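Local coordinates for aromatic amino acid aminotransferase I (Candida albicans WO-1, PDB 6HNU), which probably transfers the amino group of aromatic amino acids to 2-oxoglutarate, giving aromatic oxo-acids and glutamate, with pyridoxal 5'-phosphate as cofactor, at residues Lys10-Leu15 against Val312-Leu317; Phe377-Val382 against Lys483-Glu488; Val396-Ser401 against Ile460-Thr465. All blocks are in the same frame, centred on the assembly; numbering follows the deposited sequence.

Interaction 1 (Lys10-Leu15 against Val312-Leu317); sequences KDLTHL and VGQKDL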
ATOM      1  N   LYS B  10      14.032 -26.112   0.809  1.00 28.85           N
ATOM      2  CA  LYS B  10      13.693 -26.747  -0.480  1.00 28.55           C
ATOM      3  C   LYS B  10      13.528 -25.653  -1.515  1.00 28.09           C
ATOM      4  O   LYS B  10      13.179 -24.522  -1.156  1.00 23.63           O
ATOM      5  CB  LYS B  10      12.426 -27.588  -0.386  1.00 30.19           C
ATOM      6  CG  LYS B  10      12.615 -28.880   0.405  1.00 36.85           C
ATOM      7  CD  LYS B  10      11.514 -29.894   0.158  1.00 42.85           C
ATOM      8  CE  LYS B  10      11.775 -31.221   0.841  1.00 47.08           C
ATOM      9  NZ  LYS B  10      12.997 -31.875   0.318  1.00 49.98           N
ATOM     10  N   ASP B  11      13.816 -26.002  -2.759  1.00 26.79           N
ATOM     11  CA  ASP B  11      13.491 -25.169  -3.937  1.00 26.47           C
ATOM     12  C   ASP B  11      11.985 -25.256  -4.159  1.00 24.71           C
ATOM     13  O   ASP B  11      11.501 -26.324  -4.562  1.00 23.76           O
ATOM     14  CB  ASP B  11      14.261 -25.642  -5.172  1.00 27.44           C
ATOM     15  CG  ASP B  11      14.083 -24.681  -6.324  1.00 31.42           C
ATOM     16  OD1 ASP B  11      12.976 -24.128  -6.462  1.00 27.52           O
ATOM     17  OD2 ASP B  11      15.060 -24.492  -7.064  1.00 39.40           O
ATOM     18  N   LEU B  12      11.254 -24.172  -3.916  1.00 26.46           N
ATOM     19  CA  LEU B  12       9.781 -24.184  -4.072  1.00 25.66           C
ATOM     20  C   LEU B  12       9.379 -23.238  -5.199  1.00 26.49           C
ATOM     21  O   LEU B  12       8.205 -22.813  -5.245  1.00 23.97           O
ATOM     22  CB  LEU B  12       9.149 -23.811  -2.726  1.00 24.85           C
ATOM     23  CG  LEU B  12       9.442 -24.781  -1.580  1.00 25.19           C
ATOM     24  CD1 LEU B  12       8.761 -24.336  -0.288  1.00 26.21           C
ATOM     25  CD2 LEU B  12       9.000 -26.194  -1.918  1.00 25.25           C
ATOM     26  N   THR B  13      10.293 -22.908  -6.111  1.00 26.88           N
ATOM     27  CA  THR B  13       9.958 -21.906  -7.157  1.00 26.04           C
ATOM     28  C   THR B  13       8.871 -22.510  -8.058  1.00 24.85           C
ATOM     29  O   THR B  13       8.065 -21.748  -8.571  1.00 23.62           O
ATOM     30  CB  THR B  13      11.209 -21.325  -7.834  1.00 27.13           C
ATOM     31  OG1 THR B  13      11.915 -22.423  -8.374  1.00 27.60           O
ATOM     32  CG2 THR B  13      12.096 -20.525  -6.898  1.00 28.58           C
ATOM     33  N   HIS B  14       8.699 -23.834  -8.098  1.00 23.43           N
ATOM     34  CA  HIS B  14       7.587 -24.478  -8.846  1.00 23.16           C
ATOM     35  C   HIS B  14       6.212 -24.122  -8.232  1.00 22.66           C
ATOM     36  O   HIS B  14       5.170 -24.341  -8.884  1.00 22.08           O
ATOM     37  CB  HIS B  14       7.823 -26.001  -8.950  1.00 24.07           C
ATOM     38  CG  HIS B  14       7.819 -26.703  -7.627  1.00 23.43           C
ATOM     39  ND1 HIS B  14       8.908 -26.696  -6.786  1.00 22.83           N
ATOM     40  CD2 HIS B  14       6.864 -27.402  -6.992  1.00 23.79           C
ATOM     41  CE1 HIS B  14       8.633 -27.397  -5.702  1.00 24.21           C
ATOM     42  NE2 HIS B  14       7.377 -27.821  -5.794  1.00 24.23           N
ATOM     43  N   LEU B  15       6.145 -23.553  -7.032  1.00 23.07           N
ATOM     44  CA  LEU B  15       4.820 -23.209  -6.436  1.00 22.20           C
ATOM     45  C   LEU B  15       4.446 -21.755  -6.753  1.00 21.64           C
ATOM     46  O   LEU B  15       3.275 -21.364  -6.506  1.00 19.40           O
ATOM     47  CB  LEU B  15       4.868 -23.495  -4.933  1.00 21.61           C
ATOM     48  CG  LEU B  15       5.034 -24.976  -4.600  1.00 23.47           C
ATOM     49  CD1 LEU B  15       4.998 -25.178  -3.092  1.00 22.10           C
ATOM     50  CD2 LEU B  15       3.968 -25.816  -5.311  1.00 23.50           C
ATOM     51  N   VAL B 312       7.930 -13.033   6.494  1.00 16.22           N
ATOM     52  CA  VAL B 312       9.037 -13.970   6.772  1.00 15.77           C
ATOM     53  C   VAL B 312       8.899 -15.166   5.843  1.00 15.86           C
ATOM     54  O   VAL B 312       7.820 -15.778   5.774  1.00 15.84           O
ATOM     55  CB  VAL B 312       9.111 -14.413   8.230  1.00 15.34           C
ATOM     56  CG1 VAL B 312      10.445 -15.075   8.508  1.00 16.65           C
ATOM     57  CG2 VAL B 312       8.841 -13.252   9.187  1.00 16.01           C
ATOM     58  N   GLY B 313      10.006 -15.540   5.215  1.00 17.39           N
ATOM     59  CA  GLY B 313      10.035 -16.700   4.327  1.00 16.69           C
ATOM     60  C   GLY B 313      11.370 -16.842   3.621  1.00 16.70           C
ATOM     61  O   GLY B 313      12.349 -16.139   3.944  1.00 15.89           O
ATOM     62  N   GLN B 314      11.438 -17.813   2.714  1.00 17.06           N
ATOM     63  CA  GLN B 314      12.745 -18.121   2.101  1.00 18.44           C
ATOM     64  C   GLN B 314      13.067 -17.011   1.096  1.00 19.09           C
ATOM     65  O   GLN B 314      12.144 -16.411   0.524  1.00 18.87           O
ATOM     66  CB  GLN B 314      12.814 -19.541   1.561  1.00 19.20           C
ATOM     67  CG  GLN B 314      11.882 -19.873   0.437  1.00 19.59           C
ATOM     68  CD  GLN B 314      12.354 -21.168  -0.190  1.00 23.31           C
ATOM     69  OE1 GLN B 314      13.394 -21.199  -0.851  1.00 24.16           O
ATOM     70  NE2 GLN B 314      11.657 -22.266   0.083  1.00 21.95           N
ATOM     71  N   LYS B 315      14.355 -16.735   0.947  1.00 19.49           N
ATOM     72  CA  LYS B 315      14.899 -15.610   0.141  1.00 23.09           C
ATOM     73  C   LYS B 315      14.257 -15.586  -1.235  1.00 20.05           C
ATOM     74  O   LYS B 315      13.799 -14.525  -1.641  1.00 18.97           O
ATOM     75  CB  LYS B 315      16.411 -15.757  -0.026  1.00 27.35           C
ATOM     76  CG  LYS B 315      17.197 -14.478   0.125  1.00 38.87           C
ATOM     77  CD  LYS B 315      17.621 -14.268   1.559  1.00 46.67           C
ATOM     78  CE  LYS B 315      18.913 -14.984   1.900  1.00 45.07           C
ATOM     79  NZ  LYS B 315      19.309 -14.705   3.297  1.00 47.36           N
ATOM     80  N   ASP B 316      14.307 -16.695  -1.962  1.00 19.40           N
ATOM     81  CA  ASP B 316      13.859 -16.715  -3.365  1.00 22.06           C
ATOM     82  C   ASP B 316      12.351 -16.482  -3.509  1.00 21.87           C
ATOM     83  O   ASP B 316      11.971 -15.965  -4.576  1.00 20.79           O
ATOM     84  CB  ASP B 316      14.261 -17.989  -4.085  1.00 24.73           C
ATOM     85  CG  ASP B 316      15.761 -18.122  -4.247  1.00 28.50           C
ATOM     86  OD1 ASP B 316      16.471 -17.076  -4.177  1.00 29.80           O
ATOM     87  OD2 ASP B 316      16.196 -19.263  -4.343  1.00 31.73           O
ATOM     88  N   LEU B 317      11.514 -16.798  -2.526  1.00 20.88           N
ATOM     89  CA  LEU B 317      10.064 -16.470  -2.641  1.00 21.30           C
ATOM     90  C   LEU B 317       9.860 -14.997  -2.282  1.00 17.89           C
ATOM     91  O   LEU B 317       9.117 -14.322  -3.003  1.00 18.70           O
ATOM     92  CB  LEU B 317       9.217 -17.410  -1.762  1.00 22.26           C
ATOM     93  CG  LEU B 317       9.364 -18.909  -2.023  1.00 23.04           C
ATOM     94  CD1 LEU B 317       8.439 -19.725  -1.110  1.00 23.44           C
ATOM     95  CD2 LEU B 317       9.120 -19.279  -3.482  1.00 24.41           C
TER
HETATM   96  O   HOH W   1      12.605 -21.683  -3.536  1.00 24.89           O
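A side-chain amide clasps a loop backbone here: Gln314 reaches the N-terminal segment Lys10-Leu15 from the C-terminal end of strand 309-314, next to the edge strand 133-138 of the large mixed sheet. Gln314 NE2 donates to Lys10 O over 3.0 Å, with an N-H...O angle of 159°. The acceptor lies only 4° out of the amide plane, and the donor arrives nearly in line with the carbonyl, at a C=O...N angle of 163°. The other N-H serves Gly290 O, so NE2 is gripped twice. Gln314 OE1 accepts from a water at 2.8 Å, and that same water accepts from Leu12 N at 2.9 Å; three polar partners thus fix the amide's rotation. The Gln314 chain runs extended beyond CG and crosses Leu12 at about a right angle, bringing Leu12 CD1 to 3.6 Å from Gln314 NE2. The apolar part is loose, Leu12 CB lying 4.5 Å from Leu317 CD1. In the loop, Asp11 OD1 takes Thr13 N at 3.0 Å and Thr13 OG1 at 2.8 Å, the former closing an Asx turn. Gln314 is also the N-cap residue of helix 315-327. Around the contact, Leu12 and Leu15 pack on Leu242 of strand 242-246, the backbone of Lys10 is hydrogen-bonded to that of Glu289, and those of Gly313 and Lys315 to Asp134 and Asn132, at and just before strand 133-138.

Interaction 2 (Phe377-Val382 against Lys483-Glu488); sequences FVPKEV and KAVRAE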
ATOM      1  N   PHE B 377     -23.672 -16.217  32.910  1.00 34.67           N
ATOM      2  CA  PHE B 377     -24.887 -15.577  32.356  1.00 34.10           C
ATOM      3  C   PHE B 377     -25.528 -16.411  31.252  1.00 32.94           C
ATOM      4  O   PHE B 377     -26.739 -16.235  31.027  1.00 32.88           O
ATOM      5  CB  PHE B 377     -24.563 -14.173  31.864  1.00 36.76           C
ATOM      6  CG  PHE B 377     -24.358 -13.175  32.965  1.00 40.13           C
ATOM      7  CD1 PHE B 377     -25.356 -12.943  33.900  1.00 45.37           C
ATOM      8  CD2 PHE B 377     -23.180 -12.451  33.060  1.00 43.48           C
ATOM      9  CE1 PHE B 377     -25.179 -12.006  34.909  1.00 47.93           C
ATOM     10  CE2 PHE B 377     -22.996 -11.536  34.084  1.00 45.31           C
ATOM     11  CZ  PHE B 377     -24.001 -11.302  34.998  1.00 45.96           C
ATOM     12  N   VAL B 378     -24.783 -17.290  30.597  1.00 32.10           N
ATOM     13  CA  VAL B 378     -25.297 -17.996  29.398  1.00 31.67           C
ATOM     14  C   VAL B 378     -25.809 -19.358  29.821  1.00 33.61           C
ATOM     15  O   VAL B 378     -25.061 -20.164  30.368  1.00 30.87           O
ATOM     16  CB  VAL B 378     -24.259 -18.115  28.269  1.00 32.44           C
ATOM     17  CG1 VAL B 378     -24.879 -18.802  27.071  1.00 31.25           C
ATOM     18  CG2 VAL B 378     -23.706 -16.759  27.862  1.00 33.49           C
ATOM     19  N   PRO B 379     -27.102 -19.661  29.555  1.00 33.69           N
ATOM     20  CA  PRO B 379     -27.662 -20.960  29.902  1.00 32.78           C
ATOM     21  C   PRO B 379     -26.951 -22.155  29.277  1.00 34.05           C
ATOM     22  O   PRO B 379     -26.878 -22.260  28.072  1.00 35.43           O
ATOM     23  CB  PRO B 379     -29.127 -20.922  29.423  1.00 35.83           C
ATOM     24  CG  PRO B 379     -29.273 -19.634  28.638  1.00 34.19           C
ATOM     25  CD  PRO B 379     -28.098 -18.743  28.995  1.00 34.16           C
ATOM     26  N   LYS B 380     -26.555 -23.103  30.131  1.00 31.70           N
ATOM     27  CA  LYS B 380     -25.648 -24.215  29.779  1.00 31.94           C
ATOM     28  C   LYS B 380     -26.380 -25.362  29.087  1.00 28.99           C
ATOM     29  O   LYS B 380     -25.682 -26.124  28.361  1.00 32.21           O
ATOM     30  CB  LYS B 380     -24.927 -24.664  31.043  1.00 34.47           C
ATOM     31  CG  LYS B 380     -24.136 -23.559  31.728  1.00 35.47           C
ATOM     32  CD  LYS B 380     -23.422 -24.026  32.978  1.00 36.95           C
ATOM     33  CE  LYS B 380     -22.650 -22.910  33.647  1.00 37.61           C
ATOM     34  NZ  LYS B 380     -21.498 -22.514  32.802  1.00 35.14           N
ATOM     35  N   GLU B 381     -27.706 -25.479  29.263  1.00 30.66           N
ATOM     36  CA  GLU B 381     -28.504 -26.586  28.661  1.00 32.31           C
ATOM     37  C   GLU B 381     -28.409 -26.514  27.143  1.00 27.49           C
ATOM     38  O   GLU B 381     -28.629 -27.550  26.518  1.00 26.16           O
ATOM     39  CB  GLU B 381     -30.012 -26.559  28.957  1.00 37.26           C
ATOM     40  CG  GLU B 381     -30.376 -26.397  30.411  1.00 44.12           C
ATOM     41  CD  GLU B 381     -30.207 -24.983  30.929  1.00 48.30           C
ATOM     42  OE1 GLU B 381     -31.168 -24.442  31.530  1.00 55.68           O
ATOM     43  OE2 GLU B 381     -29.102 -24.427  30.746  1.00 55.65           O
ATOM     44  N   VAL B 382     -28.183 -25.327  26.567  1.00 29.51           N
ATOM     45  CA  VAL B 382     -28.216 -25.160  25.079  1.00 28.01           C
ATOM     46  C   VAL B 382     -26.930 -24.493  24.553  1.00 31.20           C
ATOM     47  O   VAL B 382     -26.912 -24.126  23.347  1.00 26.81           O
ATOM     48  CB  VAL B 382     -29.452 -24.376  24.623  1.00 26.80           C
ATOM     49  CG1 VAL B 382     -30.734 -25.125  24.929  1.00 29.14           C
ATOM     50  CG2 VAL B 382     -29.500 -22.981  25.200  1.00 24.08           C
ATOM     51  N   LYS B 483     -29.639 -13.302  28.578  1.00 31.87           N
ATOM     52  CA  LYS B 483     -31.117 -13.066  28.604  1.00 37.09           C
ATOM     53  C   LYS B 483     -31.716 -13.419  27.239  1.00 36.92           C
ATOM     54  O   LYS B 483     -32.807 -14.027  27.187  1.00 33.76           O
ATOM     55  CB  LYS B 483     -31.491 -11.593  28.765  1.00 39.26           C
ATOM     56  CG  LYS B 483     -31.423 -10.991  30.153  1.00 48.15           C
ATOM     57  CD  LYS B 483     -32.301  -9.749  30.245  1.00 53.58           C
ATOM     58  CE  LYS B 483     -31.611  -8.556  30.868  1.00 59.68           C
ATOM     59  NZ  LYS B 483     -31.471  -8.702  32.339  1.00 63.39           N
ATOM     60  N   ALA B 484     -31.051 -12.972  26.168  1.00 30.91           N
ATOM     61  CA  ALA B 484     -31.522 -13.151  24.783  1.00 31.93           C
ATOM     62  C   ALA B 484     -31.563 -14.648  24.483  1.00 30.64           C
ATOM     63  O   ALA B 484     -32.595 -15.123  23.913  1.00 30.32           O
ATOM     64  CB  ALA B 484     -30.649 -12.356  23.832  1.00 30.02           C
ATOM     65  N   VAL B 485     -30.555 -15.406  24.926  1.00 26.91           N
ATOM     66  CA  VAL B 485     -30.520 -16.879  24.698  1.00 28.24           C
ATOM     67  C   VAL B 485     -31.635 -17.513  25.549  1.00 31.18           C
ATOM     68  O   VAL B 485     -32.326 -18.405  25.020  1.00 26.76           O
ATOM     69  CB  VAL B 485     -29.145 -17.518  24.981  1.00 28.34           C
ATOM     70  CG1 VAL B 485     -29.178 -19.045  24.859  1.00 28.26           C
ATOM     71  CG2 VAL B 485     -28.090 -16.964  24.036  1.00 29.32           C
ATOM     72  N   ARG B 486     -31.820 -17.042  26.786  1.00 30.46           N
ATOM     73  CA  ARG B 486     -32.880 -17.575  27.701  1.00 35.68           C
ATOM     74  C   ARG B 486     -34.271 -17.293  27.088  1.00 33.50           C
ATOM     75  O   ARG B 486     -35.074 -18.241  26.998  1.00 35.02           O
ATOM     76  CB  ARG B 486     -32.702 -17.022  29.127  1.00 37.18           C
ATOM     77  CG  ARG B 486     -32.605 -18.105  30.205  1.00 43.70           C
ATOM     78  CD  ARG B 486     -31.901 -17.726  31.510  1.00 41.48           C
ATOM     79  NE  ARG B 486     -31.989 -16.289  31.689  1.00 42.80           N
ATOM     80  CZ  ARG B 486     -30.955 -15.458  31.829  1.00 43.68           C
ATOM     81  NH1 ARG B 486     -29.713 -15.928  31.894  1.00 42.61           N
ATOM     82  NH2 ARG B 486     -31.185 -14.157  31.956  1.00 39.91           N
ATOM     83  N   ALA B 487     -34.547 -16.066  26.653  1.00 29.79           N
ATOM     84  CA  ALA B 487     -35.801 -15.728  25.946  1.00 30.95           C
ATOM     85  C   ALA B 487     -35.998 -16.633  24.722  1.00 32.91           C
ATOM     86  O   ALA B 487     -37.105 -17.176  24.574  1.00 30.77           O
ATOM     87  CB  ALA B 487     -35.845 -14.279  25.560  1.00 32.27           C
ATOM     88  N   GLU B 488     -35.015 -16.801  23.840  1.00 26.97           N
ATOM     89  CA  GLU B 488     -35.259 -17.529  22.561  1.00 26.21           C
ATOM     90  C   GLU B 488     -35.486 -19.015  22.796  1.00 27.67           C
ATOM     91  O   GLU B 488     -36.266 -19.634  22.006  1.00 25.38           O
ATOM     92  CB  GLU B 488     -34.122 -17.304  21.561  1.00 24.92           C
ATOM     93  CG  GLU B 488     -34.243 -15.969  20.865  1.00 23.34           C
ATOM     94  CD  GLU B 488     -35.521 -15.782  20.054  1.00 22.77           C
ATOM     95  OE1 GLU B 488     -35.906 -16.712  19.328  1.00 21.75           O
ATOM     96  OE2 GLU B 488     -36.064 -14.685  20.098  1.00 23.28           O
TER
HETATM   97  O   HOH W   2     -28.539 -13.366  31.509  1.00 39.32           O
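Phe377, the last residue of helix 334-377, turns its carbonyl toward Arg486 of the C-terminal helix 471-489. Phe377 O lies at the edge of the guanidinium, near its plane, 3.1 Å from Arg486 NH1. A water joins the same two groups, accepting from Arg486 NH2 at 2.8 Å and giving a weak bond to Phe377 O at 3.4 Å. The Arg486 chain bends at chi3 (25°), which folds the guanidinium back toward this carbonyl. After Val378, where the chain leaves helical geometry, Pro379 forms the apolar centre. Its CG touches Val485 CG1 at 3.8 Å and Arg486 CG at 4.0 Å, the arginine chain crossing the ring at about a right angle. Farther along, Val382 and Val485 lie antiparallel alongside one another, Val382 CG2 meeting Val485 CG1 at 4.0 Å. CG1 of Val485 points opposite the backbone N (chi1 175°), which sets it against both Pro379 and Val382. The chemistry is therefore split: a Val485 methyl set between Pro379 and Val382 makes a buried apolar seam, while at its border Arg486 lays its aliphatic part on the proline and brings its charged end to a carbonyl at a helix C-terminus, which would be expected to favour a positive group.

Interaction 3 (Val396-Ser401 against Ile460-Thr465); sequences VTLDAS and IFFRGT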
ATOM      1  N   VAL B 396     -19.489 -18.138  21.643  1.00 23.57           N
ATOM      2  CA  VAL B 396     -20.531 -18.945  22.321  1.00 22.97           C
ATOM      3  C   VAL B 396     -21.172 -19.840  21.270  1.00 21.54           C
ATOM      4  O   VAL B 396     -21.638 -19.289  20.285  1.00 23.23           O
ATOM      5  CB  VAL B 396     -21.568 -18.039  22.973  1.00 25.09           C
ATOM      6  CG1 VAL B 396     -22.622 -18.873  23.677  1.00 26.82           C
ATOM      7  CG2 VAL B 396     -20.917 -17.057  23.918  1.00 28.11           C
ATOM      8  N   THR B 397     -21.158 -21.149  21.477  1.00 21.58           N
ATOM      9  CA  THR B 397     -21.793 -22.167  20.604  1.00 22.78           C
ATOM     10  C   THR B 397     -23.188 -22.473  21.187  1.00 25.32           C
ATOM     11  O   THR B 397     -23.329 -22.494  22.453  1.00 24.44           O
ATOM     12  CB  THR B 397     -20.855 -23.358  20.444  1.00 23.02           C
ATOM     13  OG1 THR B 397     -19.721 -22.922  19.695  1.00 21.33           O
ATOM     14  CG2 THR B 397     -21.458 -24.555  19.735  1.00 23.26           C
ATOM     15  N   LEU B 398     -24.204 -22.601  20.325  1.00 25.52           N
ATOM     16  CA  LEU B 398     -25.607 -22.909  20.739  1.00 23.17           C
ATOM     17  C   LEU B 398     -26.091 -24.115  19.935  1.00 23.07           C
ATOM     18  O   LEU B 398     -25.701 -24.257  18.785  1.00 20.11           O
ATOM     19  CB  LEU B 398     -26.525 -21.692  20.534  1.00 23.47           C
ATOM     20  CG  LEU B 398     -26.127 -20.367  21.183  1.00 24.50           C
ATOM     21  CD1 LEU B 398     -27.051 -19.236  20.748  1.00 26.31           C
ATOM     22  CD2 LEU B 398     -26.120 -20.451  22.703  1.00 26.99           C
ATOM     23  N   ASP B 399     -26.884 -24.997  20.555  1.00 23.59           N
ATOM     24  CA  ASP B 399     -27.492 -26.172  19.885  1.00 24.58           C
ATOM     25  C   ASP B 399     -28.808 -25.669  19.286  1.00 24.00           C
ATOM     26  O   ASP B 399     -29.774 -25.450  20.062  1.00 21.90           O
ATOM     27  CB  ASP B 399     -27.678 -27.364  20.837  1.00 25.93           C
ATOM     28  CG  ASP B 399     -28.284 -28.565  20.137  1.00 28.61           C
ATOM     29  OD1 ASP B 399     -28.753 -28.403  18.975  1.00 27.05           O
ATOM     30  OD2 ASP B 399     -28.292 -29.649  20.739  1.00 28.72           O
ATOM     31  N   ALA B 400     -28.811 -25.311  17.999  1.00 25.76           N
ATOM     32  CA  ALA B 400     -29.998 -24.655  17.403  1.00 22.81           C
ATOM     33  C   ALA B 400     -31.169 -25.645  17.445  1.00 23.93           C
ATOM     34  O   ALA B 400     -32.326 -25.174  17.474  1.00 22.13           O
ATOM     35  CB  ALA B 400     -29.718 -24.200  16.003  1.00 23.68           C
ATOM     36  N   SER B 401     -30.866 -26.948  17.456  1.00 25.41           N
ATOM     37  CA  SER B 401     -31.864 -28.049  17.436  1.00 26.65           C
ATOM     38  C   SER B 401     -32.717 -28.017  18.712  1.00 27.79           C
ATOM     39  O   SER B 401     -33.780 -28.646  18.692  1.00 28.30           O
ATOM     40  CB  SER B 401     -31.203 -29.385  17.189  1.00 27.57           C
ATOM     41  OG  SER B 401     -30.710 -29.956  18.390  1.00 29.11           O
ATOM     42  N   ILE B 460     -24.562 -23.639  16.096  1.00 20.95           N
ATOM     43  CA  ILE B 460     -24.344 -22.273  15.556  1.00 22.02           C
ATOM     44  C   ILE B 460     -23.421 -21.617  16.568  1.00 22.40           C
ATOM     45  O   ILE B 460     -23.215 -22.232  17.659  1.00 21.92           O
ATOM     46  CB  ILE B 460     -25.671 -21.509  15.397  1.00 21.67           C
ATOM     47  CG1 ILE B 460     -26.456 -21.399  16.706  1.00 24.67           C
ATOM     48  CG2 ILE B 460     -26.487 -22.163  14.301  1.00 23.10           C
ATOM     49  CD1 ILE B 460     -27.611 -20.434  16.672  1.00 24.82           C
ATOM     50  N   PHE B 461     -22.837 -20.486  16.217  1.00 18.75           N
ATOM     51  CA  PHE B 461     -22.068 -19.703  17.196  1.00 19.83           C
ATOM     52  C   PHE B 461     -22.136 -18.231  16.865  1.00 19.80           C
ATOM     53  O   PHE B 461     -22.498 -17.869  15.741  1.00 20.25           O
ATOM     54  CB  PHE B 461     -20.637 -20.237  17.263  1.00 19.04           C
ATOM     55  CG  PHE B 461     -19.745 -19.881  16.100  1.00 16.91           C
ATOM     56  CD1 PHE B 461     -19.834 -20.599  14.922  1.00 16.73           C
ATOM     57  CD2 PHE B 461     -18.773 -18.888  16.226  1.00 18.63           C
ATOM     58  CE1 PHE B 461     -18.970 -20.346  13.862  1.00 18.16           C
ATOM     59  CE2 PHE B 461     -17.934 -18.600  15.146  1.00 18.13           C
ATOM     60  CZ  PHE B 461     -18.032 -19.345  13.976  1.00 16.62           C
ATOM     61  N   PHE B 462     -21.737 -17.443  17.862  1.00 19.41           N
ATOM     62  CA  PHE B 462     -21.534 -16.003  17.793  1.00 19.11           C
ATOM     63  C   PHE B 462     -20.093 -15.703  18.194  1.00 19.51           C
ATOM     64  O   PHE B 462     -19.559 -16.350  19.109  1.00 17.71           O
ATOM     65  CB  PHE B 462     -22.498 -15.267  18.710  1.00 19.99           C
ATOM     66  CG  PHE B 462     -23.904 -15.306  18.183  1.00 20.85           C
ATOM     67  CD1 PHE B 462     -24.677 -16.440  18.333  1.00 23.34           C
ATOM     68  CD2 PHE B 462     -24.398 -14.260  17.420  1.00 22.58           C
ATOM     69  CE1 PHE B 462     -25.962 -16.480  17.812  1.00 22.38           C
ATOM     70  CE2 PHE B 462     -25.685 -14.309  16.898  1.00 22.68           C
ATOM     71  CZ  PHE B 462     -26.451 -15.425  17.093  1.00 22.72           C
ATOM     72  N   ARG B 463     -19.535 -14.720  17.500  1.00 18.82           N
ATOM     73  CA  ARG B 463     -18.215 -14.127  17.812  1.00 18.03           C
ATOM     74  C   ARG B 463     -18.417 -12.829  18.580  1.00 17.74           C
ATOM     75  O   ARG B 463     -19.138 -11.938  18.121  1.00 20.15           O
ATOM     76  CB  ARG B 463     -17.405 -13.863  16.544  1.00 17.63           C
ATOM     77  CG  ARG B 463     -15.984 -13.411  16.852  1.00 18.19           C
ATOM     78  CD  ARG B 463     -15.316 -12.776  15.664  1.00 17.34           C
ATOM     79  NE  ARG B 463     -15.754 -11.424  15.433  1.00 16.70           N
ATOM     80  CZ  ARG B 463     -15.364 -10.670  14.444  1.00 17.79           C
ATOM     81  NH1 ARG B 463     -14.478 -11.138  13.573  1.00 17.09           N
ATOM     82  NH2 ARG B 463     -15.844  -9.440  14.348  1.00 18.91           N
ATOM     83  N   GLY B 464     -17.682 -12.703  19.675  1.00 19.04           N
ATOM     84  CA  GLY B 464     -17.580 -11.496  20.484  1.00 17.64           C
ATOM     85  C   GLY B 464     -16.113 -11.145  20.626  1.00 17.87           C
ATOM     86  O   GLY B 464     -15.284 -12.045  20.417  1.00 18.09           O
ATOM     87  N   THR B 465     -15.851  -9.889  20.914  1.00 20.01           N
ATOM     88  CA  THR B 465     -14.519  -9.355  21.290  1.00 22.64           C
ATOM     89  C   THR B 465     -14.579  -8.826  22.727  1.00 22.57           C
ATOM     90  O   THR B 465     -15.580  -8.202  23.093  1.00 20.77           O
ATOM     91  CB  THR B 465     -14.021  -8.260  20.338  1.00 22.70           C
ATOM     92  OG1 THR B 465     -12.772  -7.792  20.878  1.00 27.01           O
ATOM     93  CG2 THR B 465     -14.939  -7.076  20.146  1.00 21.79           C
TER
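Val396-Leu398 pairs with Ile460-Phe462, joining strands 393-399 and 459-465 of the small antiparallel sheet in the C-terminal part of this aminotransferase. The axes of the two short segments approach to 4.6 Å and run at 156°, as expected for twisted antiparallel strands. Backbone bonds set the register. Val396 and Phe462 form one hydrogen-bonded pair, with distances of 3.1 Å from Val396 N to Phe462 O and 3.0 Å from Phe462 N to Val396 O. Leu398 and Ile460 form another, in which Leu398 N stands 36° above the plane of the Ile460 carbonyl. Between them Thr397 and Phe461 are a non-hydrogen-bonded pair, their CA atoms 4.2 Å apart. CA-H...O contacts supplement the ladder, Phe461 CA lying 3.1 Å from Val396 O.

Apolar packing gathers on the face carrying Val396, Leu398, Ile460 and Phe462. Leu398 CB meets Ile460 CG1 at 3.8 Å, Leu398 CD1 touches Phe462 CE1, and Ala400 CB touches Ile460 CG2. With chi1 at 57°, Ile460 CG1 is flanked by its own N and C and turned onto Leu398. Helix 413-426 covers this face through Pro413 and Val420, and Phe481 meets the Phe462 ring edge-to-face.

On the other face Thr397 OG1 lies 3.7 Å from Phe461 CB, and Phe461 makes an edge-to-face pair with Tyr164. Farther along strand 459-465, Arg463 NH1 is hydrogen-bonded to Asn218, a cofactor-binding residue of the same chain, and Arg463 NH2 to Gly44 O of the second subunit. Where strand 393-399 ends, Asp399 OD1 closes an Asx turn with Ser401 N and also takes Ser401 OG at 2.6 Å.

Interactions 2 and 3 are neighbours, with centres about 11 Å apart, and both are buried; interaction 1, only partly buried, lies about 40 Å from the centre of interaction 3, on the opposite side of the chain's centre. Strand 393-399 joins interactions 2 and 3: Val485 CG1 rests 4.0 Å from Leu398 CD2, and Val382 O probably bonds Asp399 N, so the helix packing of interaction 2 continues into the sheet of interaction 3. Their chemistry follows their place. Regular main-chain pairing dominates within the sheet, apolar contacts with a partly exposed arginine alongside join loop to helix, and a side-chain amide with water ties the N-terminal loop to the large sheet.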